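PDB 6VJR: vinylacetyl-CoA Delta-isomerase from Nitrosopumilus maritimus SCM1, which probably interconverts vinylacetyl-CoA and crotonyl-CoA and dehydrates 4-hydroxybutyryl-CoA, using FAD and a [4Fe-4S] cluster. Local coordinates for residues I2-R13 / R36-D47. Residues are numbered along the deposited sequence; the frame is centred on the assembly and turned at random.
Sequences IRSGDDYIESLR and RPSINAVAETYD
Y8 and Y46 meet with ring planes nearly parallel, 21° apart, but slid so far that they barely overlap; what lies over the Y46 face is Y8 CB, a CH-pi contact 3.9 Å from the ring centroid. I2 CG2 comes obliquely to Y46 CE2 at 3.4 Å. At the edge of the Y8 ring, in its plane, is I39 O, while V42 CG1 crosses Y8 at about a right angle, 3.4 Å from Y8 CZ. With CG anti to the backbone N (chi1 162°), Y8 drops as a knob among I39, V42, A43 and Y46, and its hydroxyl bonds N192 O beyond the pair. Cutting this ring back to an alanine is likely to open a gap beside V42 and leave N192 O without this partner. I9 fills the next hole, its CG2 over one face of the R36 guanidinium, whose NE donates to N40 OD1 at the edge, holding the group flat under I9; L12 and I39 meet tip to tip. Helix 5-11 thus packs on helix 36-51, V42 lying about 8 Å from cluster ligand C97, side chain to side chain. Backbones are nearest at G5 and A43, CA to CA 4.0 Å. S4 OG accepts from D7 N and D7 OD2 from S4 N, a capping box; D47 OD1 takes G5 N (2.8 Å) from above the carboxylate plane, and its negative charge would probably be stabilised by the positive end of the helix dipole.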
loop_
_atom_site.group_PDB
_atom_site.type_symbol
_atom_site.label_atom_id
_atom_site.label_comp_id
_atom_site.label_asym_id
_atom_site.label_seq_id
_atom_site.Cartn_x
_atom_site.Cartn_y
_atom_site.Cartn_z
ATOM N N ILE A 2 41.591 -5.378 23.553
ATOM C CA ILE A 2 40.440 -4.687 24.089
ATOM C C ILE A 2 39.445 -5.728 24.602
ATOM O O ILE A 2 39.079 -6.611 23.841
ATOM C CB ILE A 2 39.863 -3.802 22.987
ATOM C CG1 ILE A 2 40.898 -2.797 22.520
ATOM C CG2 ILE A 2 38.570 -3.156 23.484
ATOM C CD1 ILE A 2 40.504 -2.009 21.292
ATOM N N ARG A 3 39.009 -5.634 25.867
ATOM C CA ARG A 3 38.024 -6.557 26.423
ATOM C C ARG A 3 36.662 -5.858 26.564
ATOM O O ARG A 3 35.661 -6.288 26.029
ATOM C CB ARG A 3 38.587 -7.143 27.725
ATOM C CG ARG A 3 37.649 -8.049 28.504
ATOM C CD ARG A 3 38.312 -8.448 29.819
ATOM N NE ARG A 3 37.342 -8.726 30.883
ATOM C CZ ARG A 3 36.675 -9.862 31.009
ATOM N NH1 ARG A 3 35.733 -9.970 31.928
ATOM N NH2 ARG A 3 36.919 -10.882 30.196
ATOM N N SER A 4 36.591 -4.770 27.311
ATOM C CA SER A 4 35.319 -4.180 27.674
ATOM C C SER A 4 35.026 -2.971 26.788
ATOM O O SER A 4 35.921 -2.442 26.120
ATOM C CB SER A 4 35.390 -3.795 29.097
ATOM O OG SER A 4 36.322 -2.728 29.295
ATOM N N GLY A 5 33.788 -2.479 26.866
ATOM C CA GLY A 5 33.434 -1.199 26.283
ATOM C C GLY A 5 34.284 -0.045 26.828
ATOM O O GLY A 5 34.707 0.836 26.090
ATOM N N ASP A 6 34.613 -0.074 28.120
ATOM C CA ASP A 6 35.480 0.937 28.694
ATOM C C ASP A 6 36.873 0.880 28.082
ATOM O O ASP A 6 37.478 1.917 27.849
ATOM C CB ASP A 6 35.503 0.841 30.197
ATOM C CG ASP A 6 34.199 1.250 30.869
ATOM O OD1 ASP A 6 33.291 1.788 30.179
ATOM O OD2 ASP A 6 34.103 1.012 32.080
ATOM N N ASP A 7 37.411 -0.326 27.889
ATOM C CA ASP A 7 38.712 -0.472 27.252
ATOM C C ASP A 7 38.673 0.122 25.833
ATOM O O ASP A 7 39.607 0.785 25.378
ATOM C CB ASP A 7 39.094 -1.934 27.138
ATOM C CG ASP A 7 39.439 -2.687 28.416
ATOM O OD1 ASP A 7 39.718 -2.054 29.445
ATOM O OD2 ASP A 7 39.367 -3.923 28.367
ATOM N N TYR A 8 37.564 -0.118 25.128
ATOM C CA TYR A 8 37.393 0.390 23.773
ATOM C C TYR A 8 37.395 1.916 23.765
ATOM O O TYR A 8 38.113 2.544 22.992
ATOM C CB TYR A 8 36.123 -0.175 23.165
ATOM C CG TYR A 8 35.665 0.630 21.959
ATOM C CD1 TYR A 8 36.376 0.610 20.746
ATOM C CD2 TYR A 8 34.566 1.457 22.044
ATOM C CE1 TYR A 8 35.991 1.379 19.662
ATOM C CE2 TYR A 8 34.138 2.173 20.948
ATOM C CZ TYR A 8 34.857 2.160 19.766
ATOM O OH TYR A 8 34.383 2.908 18.734
ATOM N N ILE A 9 36.647 2.517 24.683
ATOM C CA ILE A 9 36.611 3.974 24.754
ATOM C C ILE A 9 38.014 4.544 25.003
ATOM O O ILE A 9 38.439 5.470 24.331
ATOM C CB ILE A 9 35.574 4.423 25.779
ATOM C CG1 ILE A 9 34.190 4.032 25.280
ATOM C CG2 ILE A 9 35.667 5.911 26.109
ATOM C CD1 ILE A 9 33.096 4.213 26.311
ATOM N N GLU A 10 38.789 3.910 25.891
ATOM C CA GLU A 10 40.139 4.356 26.150
ATOM C C GLU A 10 41.032 4.232 24.913
ATOM O O GLU A 10 41.852 5.109 24.700
ATOM C CB GLU A 10 40.683 3.521 27.305
ATOM C CG GLU A 10 42.066 3.960 27.762
ATOM C CD GLU A 10 42.200 5.411 28.195
ATOM O OE1 GLU A 10 41.254 5.988 28.802
ATOM O OE2 GLU A 10 43.294 5.964 27.905
ATOM N N SER A 11 40.844 3.192 24.085
ATOM C CA SER A 11 41.635 2.976 22.874
ATOM C C SER A 11 41.416 4.089 21.826
ATOM O O SER A 11 42.247 4.249 20.923
ATOM C CB SER A 11 41.290 1.626 22.226
ATOM O OG SER A 11 40.090 1.732 21.432
ATOM N N LEU A 12 40.337 4.884 21.969
ATOM C CA LEU A 12 40.013 5.962 21.020
ATOM C C LEU A 12 40.628 7.301 21.418
ATOM O O LEU A 12 40.485 8.286 20.682
ATOM C CB LEU A 12 38.500 6.158 20.910
ATOM C CG LEU A 12 37.703 4.991 20.331
ATOM C CD1 LEU A 12 36.230 5.348 20.269
ATOM C CD2 LEU A 12 38.258 4.605 18.972
ATOM N N ARG A 13 41.195 7.361 22.628
ATOM C CA ARG A 13 41.737 8.600 23.182
ATOM C C ARG A 13 43.158 8.844 22.686
ATOM O O ARG A 13 43.975 7.935 22.564
ATOM C CB ARG A 13 41.761 8.617 24.706
ATOM C CG ARG A 13 40.375 8.660 25.321
ATOM C CD ARG A 13 40.471 8.811 26.823
ATOM N NE ARG A 13 39.161 8.854 27.471
ATOM C CZ ARG A 13 38.387 9.929 27.507
ATOM N NH1 ARG A 13 38.795 11.075 26.989
ATOM N NH2 ARG A 13 37.221 9.858 28.122
ATOM N N ARG A 36 30.110 11.413 21.183
ATOM C CA ARG A 36 30.185 10.411 22.224
ATOM C C ARG A 36 29.030 9.404 22.125
ATOM O O ARG A 36 29.230 8.221 22.349
ATOM C CB ARG A 36 30.286 11.014 23.624
ATOM C CG ARG A 36 30.315 9.990 24.755
ATOM C CD ARG A 36 31.424 8.990 24.568
ATOM N NE ARG A 36 31.570 8.205 25.794
ATOM C CZ ARG A 36 32.361 8.493 26.813
ATOM N NH1 ARG A 36 33.126 9.559 26.774
ATOM N NH2 ARG A 36 32.338 7.747 27.892
ATOM N N PRO A 37 27.777 9.766 21.795
ATOM C CA PRO A 37 26.719 8.744 21.740
ATOM C C PRO A 37 27.032 7.620 20.751
ATOM O O PRO A 37 26.693 6.470 20.988
ATOM C CB PRO A 37 25.470 9.550 21.333
ATOM C CG PRO A 37 25.782 10.934 21.900
ATOM C CD PRO A 37 27.247 11.128 21.604
ATOM N N SER A 38 27.660 7.950 19.601
ATOM C CA SER A 38 28.034 6.902 18.660
ATOM C C SER A 38 29.111 5.966 19.225
ATOM O O SER A 38 29.108 4.759 18.964
ATOM C CB SER A 38 28.459 7.489 17.339
ATOM O OG SER A 38 29.664 8.238 17.360
ATOM N N ILE A 39 30.035 6.531 19.974
ATOM C CA ILE A 39 31.054 5.746 20.677
ATOM C C ILE A 39 30.405 4.778 21.655
ATOM O O ILE A 39 30.821 3.630 21.792
ATOM C CB ILE A 39 32.096 6.694 21.279
ATOM C CG1 ILE A 39 32.927 7.290 20.119
ATOM C CG2 ILE A 39 32.959 6.017 22.316
ATOM C CD1 ILE A 39 33.751 8.481 20.502
ATOM N N ASN A 40 29.464 5.283 22.426
ATOM C CA ASN A 40 28.745 4.475 23.398
ATOM C C ASN A 40 28.082 3.277 22.732
ATOM O O ASN A 40 28.025 2.198 23.323
ATOM C CB ASN A 40 27.703 5.315 24.116
ATOM C CG ASN A 40 28.277 6.329 25.075
ATOM O OD1 ASN A 40 29.419 6.222 25.528
ATOM N ND2 ASN A 40 27.478 7.308 25.440
ATOM N N ALA A 41 27.504 3.494 21.555
ATOM C CA ALA A 41 26.869 2.412 20.813
ATOM C C ALA A 41 27.900 1.346 20.477
ATOM O O ALA A 41 27.634 0.163 20.656
ATOM C CB ALA A 41 26.165 2.951 19.591
ATOM N N VAL A 42 29.054 1.743 19.929
ATOM C CA VAL A 42 30.070 0.743 19.653
ATOM C C VAL A 42 30.542 0.064 20.937
ATOM O O VAL A 42 30.774 -1.154 20.935
ATOM C CB VAL A 42 31.243 1.328 18.860
ATOM C CG1 VAL A 42 32.271 0.260 18.579
ATOM C CG2 VAL A 42 30.758 1.979 17.571
ATOM N N ALA A 43 30.677 0.816 22.039
ATOM C CA ALA A 43 31.142 0.202 23.280
ATOM C C ALA A 43 30.201 -0.930 23.693
ATOM O O ALA A 43 30.612 -1.895 24.296
ATOM C CB ALA A 43 31.241 1.232 24.369
ATOM N N GLU A 44 28.898 -0.766 23.454
ATOM C CA GLU A 44 27.910 -1.785 23.804
ATOM C C GLU A 44 28.118 -3.100 23.037
ATOM O O GLU A 44 27.753 -4.171 23.534
ATOM C CB GLU A 44 26.480 -1.246 23.678
ATOM C CG GLU A 44 25.428 -2.346 23.722
ATOM C CD GLU A 44 25.242 -3.132 25.015
ATOM O OE1 GLU A 44 25.880 -2.831 26.049
ATOM O OE2 GLU A 44 24.449 -4.126 24.952
ATOM N N THR A 45 28.761 -3.062 21.866
ATOM C CA THR A 45 29.062 -4.287 21.144
ATOM C C THR A 45 30.117 -5.105 21.897
ATOM O O THR A 45 30.122 -6.316 21.764
ATOM C CB THR A 45 29.555 -4.023 19.726
ATOM O OG1 THR A 45 30.857 -3.455 19.608
ATOM C CG2 THR A 45 28.574 -3.189 18.922
ATOM N N TYR A 46 31.011 -4.438 22.626
ATOM C CA TYR A 46 31.965 -5.137 23.470
ATOM C C TYR A 46 31.274 -5.631 24.727
ATOM O O TYR A 46 31.539 -6.737 25.158
ATOM C CB TYR A 46 33.163 -4.238 23.776
ATOM C CG TYR A 46 34.113 -3.910 22.630
ATOM C CD1 TYR A 46 33.939 -2.823 21.789
ATOM C CD2 TYR A 46 35.212 -4.713 22.408
ATOM C CE1 TYR A 46 34.844 -2.544 20.771
ATOM C CE2 TYR A 46 36.146 -4.427 21.439
ATOM C CZ TYR A 46 35.961 -3.343 20.597
ATOM O OH TYR A 46 36.913 -3.101 19.652
ATOM N N ASP A 47 30.475 -4.776 25.360
ATOM C CA ASP A 47 29.813 -5.142 26.609
ATOM C C ASP A 47 28.873 -6.336 26.414
ATOM O O ASP A 47 28.758 -7.199 27.263
ATOM C CB ASP A 47 29.190 -3.914 27.260
ATOM C CG ASP A 47 30.193 -2.872 27.768
ATOM O OD1 ASP A 47 31.366 -3.253 28.126
ATOM O OD2 ASP A 47 29.784 -1.682 27.867
HETATM O O HOH W 1 33.905 -7.892 24.899
HETATM O O HOH W 2 32.752 -1.541 29.903
HETATM O O HOH W 3 31.217 0.737 28.044
#